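Long-range contact in post-proline cleaving enzyme (Rickettsia typhi, PDB 4HVT), which probably acts as a serine-type oligopeptidase of the prolyl oligopeptidase family, cleaving peptides on the carboxyl side of proline: residues A[349-362]-A[365-378]. Residues are numbered along the deposited sequence; the frame is centred on the assembly and turned at random.
Sequences NEVFNFISTTKDRV and ATYDNVVAKVVTFT
Asn353 and Phe354 both direct their backbone N-H groups to Ala365 O, forming a classic beta bulge in the antiparallel meander of one beta-propeller blade. The two donors reach this oxygen from the same face of its carbonyl plane, at 2.9 Å from Asn353 N and 3.1 Å from Phe354 N, and the register shifts by one residue. Ala365 N completes the bulge by donating to Phe354 O. Ala365, with a single methyl for a side chain, fits directly against the Phe354 ring, its CB over the ring centre, 3.6 Å from the centroid, a CH-pi contact; Met401 of strand 398-402 also touches the Phe354 side chain. Asn353, its chi1 of -172° turning CG away from the backbone N, brings CG and ND2 obliquely to Tyr367 CE2, the amide and ring planes 34° apart, and water 5 links Asn353 OD1 to Tyr367 OH. Beta-branched Val351, well suited to a buried strand, packs CG1 beside Tyr367 CB. At the other end strand 362-368 pairs with strand 371-380, where Val362 CB makes a CH-pi contact over a Phe377 ring face, offset toward the rim. Nearby, Asp360 O accepts two bonds from opposite faces of its carbonyl plane: Arg361 NH1 at 2.8 Å, and Thr378 OG1 at 3.0 Å.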
loop_
_atom_site.group_PDB
_atom_site.type_symbol
_atom_site.label_atom_id
_atom_site.label_comp_id
_atom_site.label_asym_id
_atom_site.label_seq_id
_atom_site.Cartn_x
_atom_site.Cartn_y
_atom_site.Cartn_z
ATOM N N ASN A 349 22.594 -0.108 9.019
ATOM C CA ASN A 349 21.681 0.791 8.319
ATOM C C ASN A 349 20.932 0.108 7.149
ATOM O O ASN A 349 20.273 0.782 6.363
ATOM C CB ASN A 349 22.435 1.983 7.793
ATOM C CG ASN A 349 22.993 2.845 8.900
ATOM O OD1 ASN A 349 22.467 2.836 10.020
ATOM N ND2 ASN A 349 24.034 3.598 8.575
ATOM N N GLU A 350 21.064 -1.199 7.030
ATOM C CA GLU A 350 20.474 -1.928 5.885
ATOM C C GLU A 350 19.142 -2.570 6.224
ATOM O O GLU A 350 18.889 -2.988 7.396
ATOM C CB GLU A 350 21.399 -3.032 5.343
ATOM C CG GLU A 350 22.671 -2.521 4.650
ATOM C CD GLU A 350 23.436 -3.706 4.097
ATOM O OE1 GLU A 350 24.205 -4.338 4.849
ATOM O OE2 GLU A 350 23.217 -4.045 2.908
ATOM N N VAL A 351 18.311 -2.678 5.198
ATOM C CA VAL A 351 17.056 -3.416 5.310
ATOM C C VAL A 351 16.719 -4.092 3.970
ATOM O O VAL A 351 16.995 -3.558 2.909
ATOM C CB VAL A 351 15.898 -2.519 5.796
ATOM C CG1 VAL A 351 15.487 -1.493 4.712
ATOM C CG2 VAL A 351 14.685 -3.353 6.149
ATOM N N PHE A 352 16.120 -5.269 4.046
ATOM C CA PHE A 352 15.534 -5.898 2.895
ATOM C C PHE A 352 14.339 -5.165 2.282
ATOM O O PHE A 352 13.455 -4.647 2.997
ATOM C CB PHE A 352 15.107 -7.322 3.297
ATOM C CG PHE A 352 14.386 -8.070 2.205
ATOM C CD1 PHE A 352 15.104 -8.694 1.199
ATOM C CD2 PHE A 352 13.002 -8.176 2.192
ATOM C CE1 PHE A 352 14.435 -9.441 0.203
ATOM C CE2 PHE A 352 12.336 -8.914 1.232
ATOM C CZ PHE A 352 13.047 -9.505 0.186
ATOM N N ASN A 353 14.275 -5.075 0.950
ATOM C CA ASN A 353 13.129 -4.536 0.287
ATOM C C ASN A 353 12.300 -5.628 -0.430
ATOM O O ASN A 353 11.169 -5.961 0.001
ATOM C CB ASN A 353 13.502 -3.368 -0.626
ATOM C CG ASN A 353 12.302 -2.637 -1.197
ATOM O OD1 ASN A 353 11.160 -2.773 -0.731
ATOM N ND2 ASN A 353 12.558 -1.851 -2.253
ATOM N N PHE A 354 12.847 -6.189 -1.493
ATOM C CA PHE A 354 12.153 -7.225 -2.229
ATOM C C PHE A 354 13.096 -8.131 -3.001
ATOM O O PHE A 354 14.242 -7.770 -3.281
ATOM C CB PHE A 354 11.036 -6.673 -3.165
ATOM C CG PHE A 354 11.513 -5.805 -4.292
ATOM C CD1 PHE A 354 12.069 -6.390 -5.430
ATOM C CD2 PHE A 354 11.390 -4.421 -4.227
ATOM C CE1 PHE A 354 12.506 -5.599 -6.498
ATOM C CE2 PHE A 354 11.773 -3.626 -5.298
ATOM C CZ PHE A 354 12.354 -4.224 -6.427
ATOM N N ILE A 355 12.551 -9.299 -3.358
ATOM C CA ILE A 355 13.121 -10.196 -4.403
ATOM C C ILE A 355 12.241 -10.116 -5.656
ATOM O O ILE A 355 11.016 -10.038 -5.557
ATOM C CB ILE A 355 13.117 -11.637 -3.923
ATOM C CG1 ILE A 355 14.205 -11.873 -2.866
ATOM C CG2 ILE A 355 13.263 -12.688 -5.020
ATOM C CD1 ILE A 355 15.591 -12.072 -3.421
ATOM N N SER A 356 12.855 -10.142 -6.847
ATOM C CA SER A 356 12.075 -10.250 -8.080
ATOM C C SER A 356 12.893 -11.165 -8.986
ATOM O O SER A 356 14.133 -11.145 -8.930
ATOM C CB SER A 356 11.834 -8.894 -8.712
ATOM O OG SER A 356 10.741 -8.899 -9.615
ATOM N N THR A 357 12.217 -11.941 -9.802
ATOM C CA THR A 357 12.900 -13.001 -10.513
ATOM C C THR A 357 12.672 -12.860 -12.019
ATOM O O THR A 357 11.560 -12.466 -12.435
ATOM C CB THR A 357 12.316 -14.372 -10.028
ATOM O OG1 THR A 357 12.496 -14.468 -8.593
ATOM C CG2 THR A 357 13.042 -15.488 -10.631
ATOM N N THR A 358 13.718 -13.172 -12.797
ATOM C CA THR A 358 13.639 -13.366 -14.249
ATOM C C THR A 358 13.959 -14.823 -14.553
ATOM O O THR A 358 14.260 -15.624 -13.647
ATOM C CB THR A 358 14.527 -12.435 -15.048
ATOM O OG1 THR A 358 15.917 -12.839 -14.910
ATOM C CG2 THR A 358 14.326 -10.996 -14.639
ATOM N N LYS A 359 13.896 -15.163 -15.825
ATOM C CA LYS A 359 14.204 -16.545 -16.256
ATOM C C LYS A 359 15.514 -17.057 -15.676
ATOM O O LYS A 359 15.634 -18.234 -15.318
ATOM C CB LYS A 359 14.278 -16.606 -17.788
ATOM C CG LYS A 359 14.383 -18.017 -18.376
ATOM C CD LYS A 359 14.604 -17.990 -19.873
ATOM C CE LYS A 359 13.345 -17.812 -20.686
ATOM N NZ LYS A 359 13.586 -17.873 -22.159
ATOM N N ASP A 360 16.540 -16.197 -15.660
ATOM C CA ASP A 360 17.862 -16.649 -15.287
ATOM C C ASP A 360 18.561 -15.763 -14.234
ATOM O O ASP A 360 19.716 -15.979 -13.934
ATOM C CB ASP A 360 18.719 -16.802 -16.534
ATOM C CG ASP A 360 18.945 -15.513 -17.237
ATOM O OD1 ASP A 360 18.485 -14.458 -16.780
ATOM O OD2 ASP A 360 19.596 -15.566 -18.304
ATOM N N ARG A 361 17.841 -14.829 -13.607
ATOM C CA ARG A 361 18.437 -14.018 -12.549
ATOM C C ARG A 361 17.448 -13.776 -11.403
ATOM O O ARG A 361 16.239 -13.647 -11.634
ATOM C CB ARG A 361 18.862 -12.631 -13.114
ATOM C CG ARG A 361 20.027 -12.752 -14.079
ATOM C CD ARG A 361 21.334 -13.022 -13.360
ATOM N NE ARG A 361 22.474 -12.964 -14.247
ATOM C CZ ARG A 361 22.907 -14.005 -14.974
ATOM N NH1 ARG A 361 22.241 -15.180 -14.977
ATOM N NH2 ARG A 361 23.993 -13.893 -15.764
ATOM N N VAL A 362 18.000 -13.622 -10.208
ATOM C CA VAL A 362 17.261 -13.148 -9.050
ATOM C C VAL A 362 17.802 -11.746 -8.733
ATOM O O VAL A 362 19.014 -11.550 -8.705
ATOM C CB VAL A 362 17.554 -14.035 -7.869
ATOM C CG1 VAL A 362 16.804 -13.532 -6.654
ATOM C CG2 VAL A 362 17.222 -15.502 -8.242
ATOM N N ALA A 365 16.719 -6.487 -3.957
ATOM C CA ALA A 365 16.621 -5.065 -3.729
ATOM C C ALA A 365 16.604 -4.807 -2.232
ATOM O O ALA A 365 15.843 -5.436 -1.470
ATOM C CB ALA A 365 15.405 -4.495 -4.414
ATOM N N THR A 366 17.451 -3.906 -1.783
ATOM C CA THR A 366 17.558 -3.493 -0.374
ATOM C C THR A 366 17.616 -1.966 -0.257
ATOM O O THR A 366 17.612 -1.264 -1.255
ATOM C CB THR A 366 18.825 -4.073 0.306
ATOM O OG1 THR A 366 20.052 -3.595 -0.332
ATOM C CG2 THR A 366 18.828 -5.610 0.227
ATOM N N TYR A 367 17.635 -1.450 0.974
ATOM C CA TYR A 367 18.035 -0.075 1.256
ATOM C C TYR A 367 19.215 -0.081 2.217
ATOM O O TYR A 367 19.334 -0.929 3.109
ATOM C CB TYR A 367 16.924 0.740 1.895
ATOM C CG TYR A 367 15.693 0.949 1.034
ATOM C CD1 TYR A 367 15.648 1.981 0.076
ATOM C CD2 TYR A 367 14.587 0.117 1.138
ATOM C CE1 TYR A 367 14.530 2.159 -0.700
ATOM C CE2 TYR A 367 13.475 0.305 0.341
ATOM C CZ TYR A 367 13.456 1.335 -0.572
ATOM O OH TYR A 367 12.331 1.511 -1.369
ATOM N N ASP A 368 20.103 0.861 2.005
ATOM C CA ASP A 368 21.165 1.190 2.940
ATOM C C ASP A 368 20.966 2.667 3.305
ATOM O O ASP A 368 21.127 3.543 2.445
ATOM C CB ASP A 368 22.514 1.009 2.234
ATOM C CG ASP A 368 23.691 1.345 3.112
ATOM O OD1 ASP A 368 23.469 1.674 4.292
ATOM O OD2 ASP A 368 24.875 1.244 2.631
ATOM N N ASN A 369 20.572 2.942 4.549
ATOM C CA ASN A 369 20.209 4.287 4.950
ATOM C C ASN A 369 19.154 4.893 4.020
ATOM O O ASN A 369 19.185 6.054 3.664
ATOM C CB ASN A 369 21.471 5.149 5.096
ATOM C CG ASN A 369 21.279 6.259 6.101
ATOM O OD1 ASN A 369 20.413 6.183 6.980
ATOM N ND2 ASN A 369 22.091 7.301 5.989
ATOM N N VAL A 370 18.144 4.080 3.710
ATOM C CA VAL A 370 16.967 4.493 2.903
ATOM C C VAL A 370 17.362 4.959 1.515
ATOM O O VAL A 370 16.668 5.752 0.915
ATOM C CB VAL A 370 16.091 5.556 3.630
ATOM C CG1 VAL A 370 14.653 5.431 3.177
ATOM C CG2 VAL A 370 16.160 5.395 5.128
ATOM N N VAL A 371 18.465 4.405 1.006
ATOM C CA VAL A 371 18.885 4.554 -0.385
ATOM C C VAL A 371 18.878 3.144 -1.049
ATOM O O VAL A 371 19.472 2.191 -0.529
ATOM C CB VAL A 371 20.308 5.115 -0.506
ATOM C CG1 VAL A 371 20.641 5.295 -1.976
ATOM C CG2 VAL A 371 20.417 6.434 0.237
ATOM N N ALA A 372 18.201 3.021 -2.170
ATOM C CA ALA A 372 18.081 1.713 -2.828
ATOM C C ALA A 372 19.430 1.163 -3.330
ATOM O O ALA A 372 20.275 1.914 -3.863
ATOM C CB ALA A 372 17.094 1.748 -3.988
ATOM N N LYS A 373 19.580 -0.132 -3.122
ATOM C CA LYS A 373 20.750 -0.902 -3.582
ATOM C C LYS A 373 20.229 -2.197 -4.153
ATOM O O LYS A 373 19.329 -2.820 -3.570
ATOM C CB LYS A 373 21.675 -1.200 -2.410
ATOM C CG LYS A 373 22.165 0.050 -1.668
ATOM C CD LYS A 373 23.079 0.956 -2.521
ATOM C CE LYS A 373 23.303 2.310 -1.859
ATOM N NZ LYS A 373 24.218 3.234 -2.593
ATOM N N VAL A 374 20.837 -2.640 -5.246
ATOM C CA VAL A 374 20.405 -3.841 -5.933
ATOM C C VAL A 374 21.600 -4.702 -6.378
ATOM O O VAL A 374 22.604 -4.203 -6.862
ATOM C CB VAL A 374 19.581 -3.452 -7.195
ATOM C CG1 VAL A 374 19.061 -4.669 -7.951
ATOM C CG2 VAL A 374 18.406 -2.584 -6.823
ATOM N N VAL A 375 21.445 -6.008 -6.250
ATOM C CA VAL A 375 22.369 -6.994 -6.796
ATOM C C VAL A 375 21.540 -8.069 -7.508
ATOM O O VAL A 375 20.366 -8.215 -7.286
ATOM C CB VAL A 375 23.234 -7.734 -5.724
ATOM C CG1 VAL A 375 24.126 -6.778 -4.974
ATOM C CG2 VAL A 375 22.388 -8.572 -4.769
ATOM N N THR A 376 22.207 -8.739 -8.447
ATOM C CA THR A 376 21.668 -9.895 -9.136
ATOM C C THR A 376 22.564 -11.096 -8.928
ATOM O O THR A 376 23.768 -10.991 -8.780
ATOM C CB THR A 376 21.424 -9.682 -10.663
ATOM O OG1 THR A 376 22.664 -9.564 -11.370
ATOM C CG2 THR A 376 20.574 -8.450 -10.931
ATOM N N PHE A 377 21.935 -12.289 -8.956
ATOM C CA PHE A 377 22.661 -13.565 -8.882
ATOM C C PHE A 377 21.806 -14.654 -9.487
ATOM O O PHE A 377 20.687 -14.387 -9.934
ATOM C CB PHE A 377 23.061 -13.974 -7.440
ATOM C CG PHE A 377 21.938 -13.966 -6.488
ATOM C CD1 PHE A 377 21.549 -12.773 -5.841
ATOM C CD2 PHE A 377 21.280 -15.130 -6.194
ATOM C CE1 PHE A 377 20.499 -12.779 -4.942
ATOM C CE2 PHE A 377 20.221 -15.139 -5.326
ATOM C CZ PHE A 377 19.833 -13.950 -4.671
ATOM N N THR A 378 22.385 -15.843 -9.599
ATOM C CA THR A 378 21.704 -16.988 -10.106
ATOM C C THR A 378 22.141 -18.260 -9.390
ATOM O O THR A 378 22.779 -18.203 -8.356
ATOM C CB THR A 378 21.845 -17.039 -11.637
ATOM O OG1 THR A 378 20.981 -18.052 -12.175
ATOM C CG2 THR A 378 23.290 -17.306 -12.051
HETATM O O HOH W 1 17.685 1.624 5.249
HETATM O O HOH W 2 24.910 3.557 5.681
HETATM O O HOH W 3 22.076 -2.333 1.059
HETATM O O HOH W 4 15.344 -1.229 -3.033
HETATM O O HOH W 5 10.117 0.302 -0.672
HETATM O O HOH W 6 23.126 -10.102 -14.054
#